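Local coordinates for protein cyclic GMP-AMP synthase-like receptor (Tribolium castaneum, PDB 7LT2) that senses double-stranded RNA and, as a nucleotidyltransferase of innate immunity, makes the cyclic dinucleotide 2',3'-cGAMP from ATP and GTP, at residues L28-R33 and L159-G164; Q84-E89 and W97-N102; K282-H287 and Q319-Y324. All coordinates share one frame; numbering follows the deposited sequence.

Interaction 1 of 3, residues L28-R33 and L159-G164; sequences LESVLR and LTNEFG
Ser-30 on helix 28-33 gives its hydroxyl to the carboxylate of Glu-162, and this is the one direct hydrogen bond between the two segments. OG of Ser-30 lies 2.9 Å from OE1 of Glu-162 and meets that oxygen from above the carboxylate plane, 41° out of it. The hydroxyl swings out to that oxygen because OG stands anti to the backbone N (chi1 -174°). A water accepts from NH2 of Arg-33 and sits next to OE2 of Glu-162, but it is modelled too close to that oxygen, so a water bridge between the two charges remains doubtful.

The helix here packs across the end of strand 156-161, where the chain reverses into strand 164-171. That reversal is a type I beta turn from Asn-161 to Gly-164, and it begins with an Asx turn: OD1 of Asn-161 accepts from N of Phe-163 at 2.8 Å, in the carbonyl plane. With its oxygen so engaged, the amide turns ND2 toward the helix, 3.4 Å from CG2 of Val-31, while CB of Asn-161 sits 3.3 Å from OG of Ser-30.

Apolar contacts flank this polar centre. CD1 of Leu-159 approaches CG1 of Val-31 at 4.3 Å, and both side chains also rest on Ile-168 of the next strand. Within the turn, the Phe-163 ring brings its edge to CB of Ser-30, 4.1 Å from CE2.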
# COMPACT_ATOMS: atom_id res chain seq x y z
N LEU A 28 15.27 1.12 6.65
CA LEU A 28 14.44 -0.03 6.28
C LEU A 28 14.80 -0.55 4.90
O LEU A 28 14.86 -1.76 4.68
CB LEU A 28 12.97 0.36 6.34
CG LEU A 28 12.40 0.60 7.74
CD1 LEU A 28 11.08 1.36 7.66
CD2 LEU A 28 12.21 -0.73 8.46
N GLU A 29 15.04 0.35 3.94
CA GLU A 29 15.36 -0.09 2.59
C GLU A 29 16.70 -0.81 2.54
O GLU A 29 16.89 -1.73 1.74
CB GLU A 29 15.33 1.10 1.64
CG GLU A 29 13.92 1.66 1.44
CD GLU A 29 13.91 3.03 0.80
OE1 GLU A 29 14.95 3.43 0.26
OE2 GLU A 29 12.85 3.69 0.84
N SER A 30 17.64 -0.43 3.42
CA SER A 30 18.93 -1.10 3.45
C SER A 30 18.83 -2.48 4.09
O SER A 30 19.42 -3.45 3.59
CB SER A 30 19.95 -0.22 4.18
OG SER A 30 21.25 -0.79 4.11
N VAL A 31 18.09 -2.59 5.19
CA VAL A 31 17.86 -3.91 5.79
C VAL A 31 17.23 -4.85 4.77
O VAL A 31 17.65 -6.01 4.63
CB VAL A 31 16.98 -3.78 7.05
CG1 VAL A 31 16.45 -5.15 7.47
CG2 VAL A 31 17.78 -3.14 8.17
N LEU A 32 16.22 -4.37 4.04
CA LEU A 32 15.51 -5.24 3.11
C LEU A 32 16.37 -5.60 1.89
O LEU A 32 16.25 -6.72 1.37
CB LEU A 32 14.20 -4.58 2.68
CG LEU A 32 13.19 -4.41 3.82
CD1 LEU A 32 12.06 -3.47 3.40
CD2 LEU A 32 12.65 -5.76 4.28
N ARG A 33 17.24 -4.70 1.43
CA ARG A 33 18.15 -5.08 0.35
C ARG A 33 19.09 -6.20 0.79
O ARG A 33 19.35 -7.14 0.02
CB ARG A 33 18.96 -3.87 -0.14
CG ARG A 33 18.25 -3.04 -1.20
CD ARG A 33 19.20 -2.06 -1.87
NE ARG A 33 19.64 -1.04 -0.93
CZ ARG A 33 19.00 0.10 -0.70
NH1 ARG A 33 17.90 0.41 -1.36
NH2 ARG A 33 19.47 0.94 0.21
N LEU A 159 21.18 -8.40 11.38
CA LEU A 159 21.74 -7.90 10.13
C LEU A 159 22.42 -6.56 10.38
O LEU A 159 21.99 -5.77 11.22
CB LEU A 159 20.66 -7.72 9.05
CG LEU A 159 19.89 -8.94 8.55
CD1 LEU A 159 19.03 -8.54 7.36
CD2 LEU A 159 20.84 -10.06 8.16
N THR A 160 23.49 -6.31 9.64
CA THR A 160 24.22 -5.06 9.73
C THR A 160 24.23 -4.36 8.38
O THR A 160 24.13 -5.01 7.33
CB THR A 160 25.66 -5.28 10.21
OG1 THR A 160 26.36 -6.08 9.25
CG2 THR A 160 25.67 -5.99 11.55
N ASN A 161 24.35 -3.04 8.41
CA ASN A 161 24.52 -2.24 7.20
C ASN A 161 25.17 -0.93 7.60
O ASN A 161 25.69 -0.79 8.72
CB ASN A 161 23.18 -2.04 6.49
CG ASN A 161 22.11 -1.45 7.39
OD1 ASN A 161 22.27 -0.36 7.93
ND2 ASN A 161 21.01 -2.17 7.54
N GLU A 162 25.16 0.05 6.69
CA GLU A 162 25.86 1.30 6.95
C GLU A 162 25.22 2.12 8.06
O GLU A 162 25.86 3.05 8.57
CB GLU A 162 25.96 2.15 5.68
CG GLU A 162 24.63 2.67 5.15
CD GLU A 162 24.00 1.75 4.12
OE1 GLU A 162 23.79 0.55 4.42
OE2 GLU A 162 23.72 2.22 3.00
N PHE A 163 23.98 1.81 8.43
CA PHE A 163 23.29 2.53 9.49
C PHE A 163 23.38 1.84 10.84
O PHE A 163 22.83 2.35 11.82
CB PHE A 163 21.82 2.75 9.10
CG PHE A 163 21.66 3.47 7.80
CD1 PHE A 163 21.98 4.81 7.69
CD2 PHE A 163 21.21 2.80 6.67
CE1 PHE A 163 21.84 5.48 6.49
CE2 PHE A 163 21.07 3.46 5.46
CZ PHE A 163 21.39 4.81 5.37
N GLY A 164 24.05 0.69 10.92
CA GLY A 164 24.24 0.02 12.19
C GLY A 164 23.78 -1.42 12.20
O GLY A 164 23.82 -2.10 11.17
O HOH W 1 21.75 1.59 1.69

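Interaction 2 of 3, residues Q84-E89 and W97-N102; sequences QPVLNE and WLKLNN
Val-86 and Lys-99 form a hydrogen-bonded antiparallel pair in the hairpin of strands 85-89 and 95-100. N of Val-86 reaches O of Lys-99 at 2.7 Å, and the return bond runs from N of Lys-99 to O of Val-86. Asn-88 and Trp-97 exchange a second pair of bonds, and N of Asn-101 closes the row on O of Gln-84.

The tight side carries Pro-85, Leu-87, Leu-98 and Leu-100. Here Leu-98 reaches across the strand boundary: its CD2 presses on CB of Leu-87 at 3.7 Å and on O of Val-86 at 3.4 Å, while CD1 lies 4.0 Å from CB of Pro-85. Leu-129 also packs on Leu-98, and Leu-242, in a stretch that by similarity binds GTP, lies close to Leu-87.

The other face is looser and more polar. Lys-99 sets out with CG between its backbone N and carbonyl carbon (chi1 59°), then bends at its last torsion, which lays it alongside Val-86 with NZ 3.8 Å from CG1. Trp-97 leads its indole away from the neighbouring strand, to a cation-pi contact with Arg-238. Where the strands give way to Gln-84 and Asn-101, the two amide planes stand 89° apart and communicate through a water, which donates to OE1 of Gln-84 and accepts from ND2 of Asn-101. The aliphatic CB of Asn-102 meets CD of Gln-84 at 3.5 Å; ND2 of Asn-102 bonds to O of Tyr-82.

The chemistry implies a hairpin held in register by its backbone, with leucine and proline contacts on one face and, at the open end, side-chain amides that pack directly and are also bridged by water.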
# COMPACT_ATOMS: atom_id res chain seq x y z
N GLN A 84 5.16 -16.28 -23.33
CA GLN A 84 3.87 -15.77 -23.77
C GLN A 84 2.85 -15.73 -22.64
O GLN A 84 1.82 -16.42 -22.71
CB GLN A 84 3.35 -16.60 -24.94
CG GLN A 84 4.24 -16.53 -26.17
CD GLN A 84 3.69 -17.34 -27.32
OE1 GLN A 84 2.49 -17.59 -27.39
NE2 GLN A 84 4.56 -17.75 -28.22
N PRO A 85 3.07 -14.93 -21.60
CA PRO A 85 2.02 -14.72 -20.61
C PRO A 85 0.88 -13.89 -21.20
O PRO A 85 1.11 -12.96 -21.97
CB PRO A 85 2.73 -13.96 -19.48
CG PRO A 85 3.84 -13.23 -20.18
CD PRO A 85 4.28 -14.14 -21.30
N VAL A 86 -0.35 -14.26 -20.85
CA VAL A 86 -1.53 -13.57 -21.34
C VAL A 86 -2.40 -13.20 -20.15
O VAL A 86 -2.81 -14.08 -19.37
CB VAL A 86 -2.33 -14.41 -22.35
CG1 VAL A 86 -3.64 -13.71 -22.69
CG2 VAL A 86 -1.50 -14.63 -23.61
N LEU A 87 -2.69 -11.92 -20.00
CA LEU A 87 -3.51 -11.41 -18.91
C LEU A 87 -4.92 -11.19 -19.42
O LEU A 87 -5.13 -10.52 -20.44
CB LEU A 87 -2.91 -10.10 -18.37
CG LEU A 87 -3.44 -9.44 -17.11
CD1 LEU A 87 -2.35 -8.57 -16.50
CD2 LEU A 87 -4.67 -8.59 -17.40
N ASN A 88 -5.90 -11.76 -18.72
CA ASN A 88 -7.30 -11.63 -19.12
C ASN A 88 -8.12 -11.07 -17.96
O ASN A 88 -7.96 -11.50 -16.81
CB ASN A 88 -7.87 -12.97 -19.58
CG ASN A 88 -7.30 -13.42 -20.92
OD1 ASN A 88 -7.23 -12.63 -21.87
ND2 ASN A 88 -6.89 -14.68 -20.99
N GLU A 89 -8.99 -10.12 -18.28
CA GLU A 89 -9.91 -9.59 -17.29
C GLU A 89 -10.88 -10.67 -16.85
O GLU A 89 -11.50 -11.34 -17.69
CB GLU A 89 -10.67 -8.40 -17.89
CG GLU A 89 -9.79 -7.26 -18.41
CD GLU A 89 -9.34 -7.46 -19.86
OE1 GLU A 89 -9.45 -8.59 -20.38
OE2 GLU A 89 -8.88 -6.47 -20.47
N TRP A 97 -6.99 -12.99 -14.57
CA TRP A 97 -6.32 -14.28 -14.68
C TRP A 97 -5.07 -14.11 -15.53
O TRP A 97 -4.99 -13.22 -16.38
CB TRP A 97 -7.24 -15.33 -15.31
CG TRP A 97 -8.41 -15.72 -14.46
CD1 TRP A 97 -8.69 -15.29 -13.21
CD2 TRP A 97 -9.45 -16.64 -14.82
NE1 TRP A 97 -9.85 -15.87 -12.75
CE2 TRP A 97 -10.33 -16.71 -13.72
CE3 TRP A 97 -9.72 -17.41 -15.95
CZ2 TRP A 97 -11.47 -17.52 -13.73
CZ3 TRP A 97 -10.86 -18.21 -15.96
CH2 TRP A 97 -11.71 -18.26 -14.85
N LEU A 98 -4.09 -14.97 -15.29
CA LEU A 98 -2.82 -14.92 -16.01
C LEU A 98 -2.44 -16.34 -16.40
O LEU A 98 -2.25 -17.19 -15.54
CB LEU A 98 -1.73 -14.27 -15.15
CG LEU A 98 -0.44 -13.74 -15.80
CD1 LEU A 98 0.49 -14.85 -16.24
CD2 LEU A 98 -0.75 -12.82 -16.97
N LYS A 99 -2.33 -16.59 -17.70
CA LYS A 99 -1.92 -17.90 -18.19
C LYS A 99 -0.73 -17.75 -19.11
O LYS A 99 -0.48 -16.68 -19.68
CB LYS A 99 -3.08 -18.62 -18.90
CG LYS A 99 -3.66 -17.89 -20.10
CD LYS A 99 -4.66 -18.77 -20.83
CE LYS A 99 -5.55 -17.97 -21.77
NZ LYS A 99 -4.78 -17.28 -22.84
N LEU A 100 0.03 -18.83 -19.24
CA LEU A 100 1.20 -18.87 -20.10
C LEU A 100 0.89 -19.76 -21.30
O LEU A 100 0.44 -20.90 -21.12
CB LEU A 100 2.43 -19.39 -19.36
CG LEU A 100 3.11 -18.53 -18.28
CD1 LEU A 100 2.24 -18.38 -17.03
CD2 LEU A 100 4.47 -19.11 -17.92
N ASN A 101 1.11 -19.24 -22.50
CA ASN A 101 0.81 -19.99 -23.72
C ASN A 101 2.01 -20.70 -24.32
O ASN A 101 1.83 -21.47 -25.27
CB ASN A 101 0.19 -19.06 -24.78
CG ASN A 101 -1.26 -18.73 -24.49
OD1 ASN A 101 -1.95 -19.47 -23.79
ND2 ASN A 101 -1.74 -17.63 -25.06
N ASN A 102 3.23 -20.48 -23.81
CA ASN A 102 4.42 -21.03 -24.45
C ASN A 102 5.51 -21.31 -23.42
O ASN A 102 6.70 -21.07 -23.67
CB ASN A 102 4.95 -20.10 -25.54
CG ASN A 102 6.00 -20.76 -26.43
OD1 ASN A 102 5.88 -21.92 -26.80
ND2 ASN A 102 7.05 -20.01 -26.76
O HOH W 2 7.52 -17.00 -27.91
O HOH W 3 0.18 -16.17 -26.79

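Interaction 3 of 3, residues K282-H287 and Q319-Y324; sequences KTVFLH and QSIPYY
His-287 directs its CG anti to its own carbonyl carbon (chi1 -70°), and Tyr-324 directs its CG anti to its backbone N (chi1 178°); these two choices carry the rings past each other between helix 278-291 and the loop that follows helix 301-318. They meet edge-to-face, a T-shaped pair: CD1 of Tyr-324 lies over a face of the imidazole, the planes are 67° apart and the centroids 5.5 Å. NE2 of the same histidine donates to O of Pro-322 at 2.8 Å. That bond is almost straight, and the oxygen lies close to the imidazole plane, so ring contact and hydrogen bond together fix the imidazole's rotation.

Tyr-324 is also covered by Leu-286, whose CB makes a CH-pi contact 3.9 Å from the ring centroid. Both segments belong to the HhH/H2TH-like domain of the Mab-21 family, and this corner lies beside the manganese site: the Tyr-324 side chain touches Glu-290, which binds the ion together with neighbouring residues such as Ile-289 and Lys-292, and is about 8 Å from the metal. Arg-211 adds a cation-pi contact to the tyrosine ring.

One turn back along the helix, CG2 of Thr-283 packs on CG2 of Ile-321 at 3.7 Å, while CD1 of Ile-321 meets CG2 of Val-284 at 3.8 Å. Phe-315 lies against both Val-284 and Ile-321. Two waters complete the seam. One donates to OG1 of Thr-283, which is also bonded to O of Tyr-279, and accepts from N of Tyr-324; the other donates to O of Leu-286 and is hydrogen-bonded to OH of Tyr-324 at 2.8 Å.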
# COMPACT_ATOMS: atom_id res chain seq x y z
N LYS A 282 -8.74 7.33 -0.16
CA LYS A 282 -7.77 7.56 -1.24
C LYS A 282 -8.47 7.53 -2.60
O LYS A 282 -8.21 8.39 -3.45
CB LYS A 282 -6.67 6.50 -1.19
CG LYS A 282 -5.48 6.78 -2.10
CD LYS A 282 -4.54 5.58 -2.18
CE LYS A 282 -3.31 5.89 -3.03
NZ LYS A 282 -2.49 4.66 -3.27
N THR A 283 -9.38 6.58 -2.79
CA THR A 283 -10.10 6.46 -4.06
C THR A 283 -10.95 7.69 -4.33
O THR A 283 -11.01 8.18 -5.47
CB THR A 283 -10.97 5.20 -4.05
OG1 THR A 283 -10.13 4.04 -3.96
CG2 THR A 283 -11.80 5.11 -5.33
N VAL A 284 -11.64 8.21 -3.31
CA VAL A 284 -12.41 9.43 -3.48
C VAL A 284 -11.51 10.56 -3.98
O VAL A 284 -11.88 11.31 -4.89
CB VAL A 284 -13.13 9.81 -2.17
CG1 VAL A 284 -13.63 11.24 -2.21
CG2 VAL A 284 -14.29 8.85 -1.91
N PHE A 285 -10.30 10.67 -3.43
CA PHE A 285 -9.40 11.73 -3.87
C PHE A 285 -8.90 11.51 -5.30
O PHE A 285 -8.70 12.49 -6.03
CB PHE A 285 -8.23 11.89 -2.90
CG PHE A 285 -8.52 12.84 -1.77
CD1 PHE A 285 -9.27 12.42 -0.67
CD2 PHE A 285 -8.09 14.16 -1.82
CE1 PHE A 285 -9.55 13.28 0.36
CE2 PHE A 285 -8.37 15.03 -0.78
CZ PHE A 285 -9.10 14.60 0.31
N LEU A 286 -8.71 10.26 -5.72
CA LEU A 286 -8.40 10.01 -7.13
C LEU A 286 -9.51 10.53 -8.04
O LEU A 286 -9.24 11.15 -9.07
CB LEU A 286 -8.17 8.52 -7.38
CG LEU A 286 -6.96 7.86 -6.71
CD1 LEU A 286 -6.94 6.37 -7.01
CD2 LEU A 286 -5.66 8.52 -7.17
N HIS A 287 -10.77 10.30 -7.66
CA HIS A 287 -11.88 10.86 -8.43
C HIS A 287 -11.88 12.38 -8.39
O HIS A 287 -12.14 13.02 -9.41
CB HIS A 287 -13.21 10.31 -7.90
CG HIS A 287 -13.42 8.86 -8.18
ND1 HIS A 287 -13.46 8.36 -9.46
CD2 HIS A 287 -13.58 7.81 -7.35
CE1 HIS A 287 -13.66 7.06 -9.41
NE2 HIS A 287 -13.74 6.69 -8.15
N GLN A 319 -23.69 6.08 -1.40
CA GLN A 319 -23.40 4.67 -1.13
C GLN A 319 -22.65 4.01 -2.29
O GLN A 319 -22.82 2.82 -2.57
CB GLN A 319 -24.68 3.90 -0.78
CG GLN A 319 -25.41 4.52 0.41
CD GLN A 319 -26.62 3.73 0.86
OE1 GLN A 319 -26.94 2.68 0.32
NE2 GLN A 319 -27.31 4.26 1.87
N SER A 320 -21.79 4.78 -2.96
CA SER A 320 -21.01 4.24 -4.06
C SER A 320 -19.66 4.95 -4.12
O SER A 320 -19.61 6.18 -4.22
CB SER A 320 -21.75 4.40 -5.39
OG SER A 320 -20.92 4.02 -6.48
N ILE A 321 -18.58 4.18 -4.04
CA ILE A 321 -17.24 4.67 -4.34
C ILE A 321 -16.67 3.74 -5.40
O ILE A 321 -16.12 2.68 -5.07
CB ILE A 321 -16.35 4.71 -3.09
CG1 ILE A 321 -16.97 5.61 -2.02
CG2 ILE A 321 -14.95 5.21 -3.46
CD1 ILE A 321 -16.14 5.69 -0.74
N PRO A 322 -16.81 4.08 -6.68
CA PRO A 322 -16.29 3.20 -7.73
C PRO A 322 -14.78 3.05 -7.61
O PRO A 322 -14.06 4.03 -7.39
CB PRO A 322 -16.68 3.91 -9.03
CG PRO A 322 -17.82 4.80 -8.65
CD PRO A 322 -17.53 5.24 -7.24
N TYR A 323 -14.31 1.81 -7.71
CA TYR A 323 -12.90 1.55 -7.91
C TYR A 323 -12.40 2.42 -9.06
O TYR A 323 -13.01 2.46 -10.13
CB TYR A 323 -12.70 0.06 -8.20
CG TYR A 323 -11.28 -0.43 -8.39
CD1 TYR A 323 -10.24 0.03 -7.59
CD2 TYR A 323 -10.99 -1.38 -9.35
CE1 TYR A 323 -8.95 -0.43 -7.77
CE2 TYR A 323 -9.70 -1.85 -9.54
CZ TYR A 323 -8.69 -1.38 -8.74
OH TYR A 323 -7.41 -1.86 -8.93
N TYR A 324 -11.33 3.17 -8.81
CA TYR A 324 -10.91 4.19 -9.77
C TYR A 324 -10.50 3.57 -11.11
O TYR A 324 -10.68 4.20 -12.16
CB TYR A 324 -9.76 5.01 -9.19
CG TYR A 324 -9.22 6.07 -10.12
CD1 TYR A 324 -9.94 7.23 -10.37
CD2 TYR A 324 -7.98 5.91 -10.74
CE1 TYR A 324 -9.44 8.21 -11.22
CE2 TYR A 324 -7.48 6.88 -11.58
CZ TYR A 324 -8.22 8.03 -11.82
OH TYR A 324 -7.73 8.99 -12.67
O HOH W 4 -9.54 3.03 -6.43
O HOH W 5 -7.07 10.98 -10.87

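From the N terminus, after a short first helix, the chain enters helix 18-42, whose residues 28-33 wait for strand 156-161 to return and close interaction 1, a loop of 125 intervening residues. Interaction 2 falls within that loop and closes a far shorter one, with seven residues between 84-89 and 97-102. Both contacts reach the same large mixed sheet, yet their centres are 37 Å apart. Interaction 3 comes later in series, joining helix 278-291 to the loop after helix 301-318, in the HhH/H2TH-like domain. It lies across the chain's centre from interaction 1; its nearest atoms are about 10 Å from those of interaction 2.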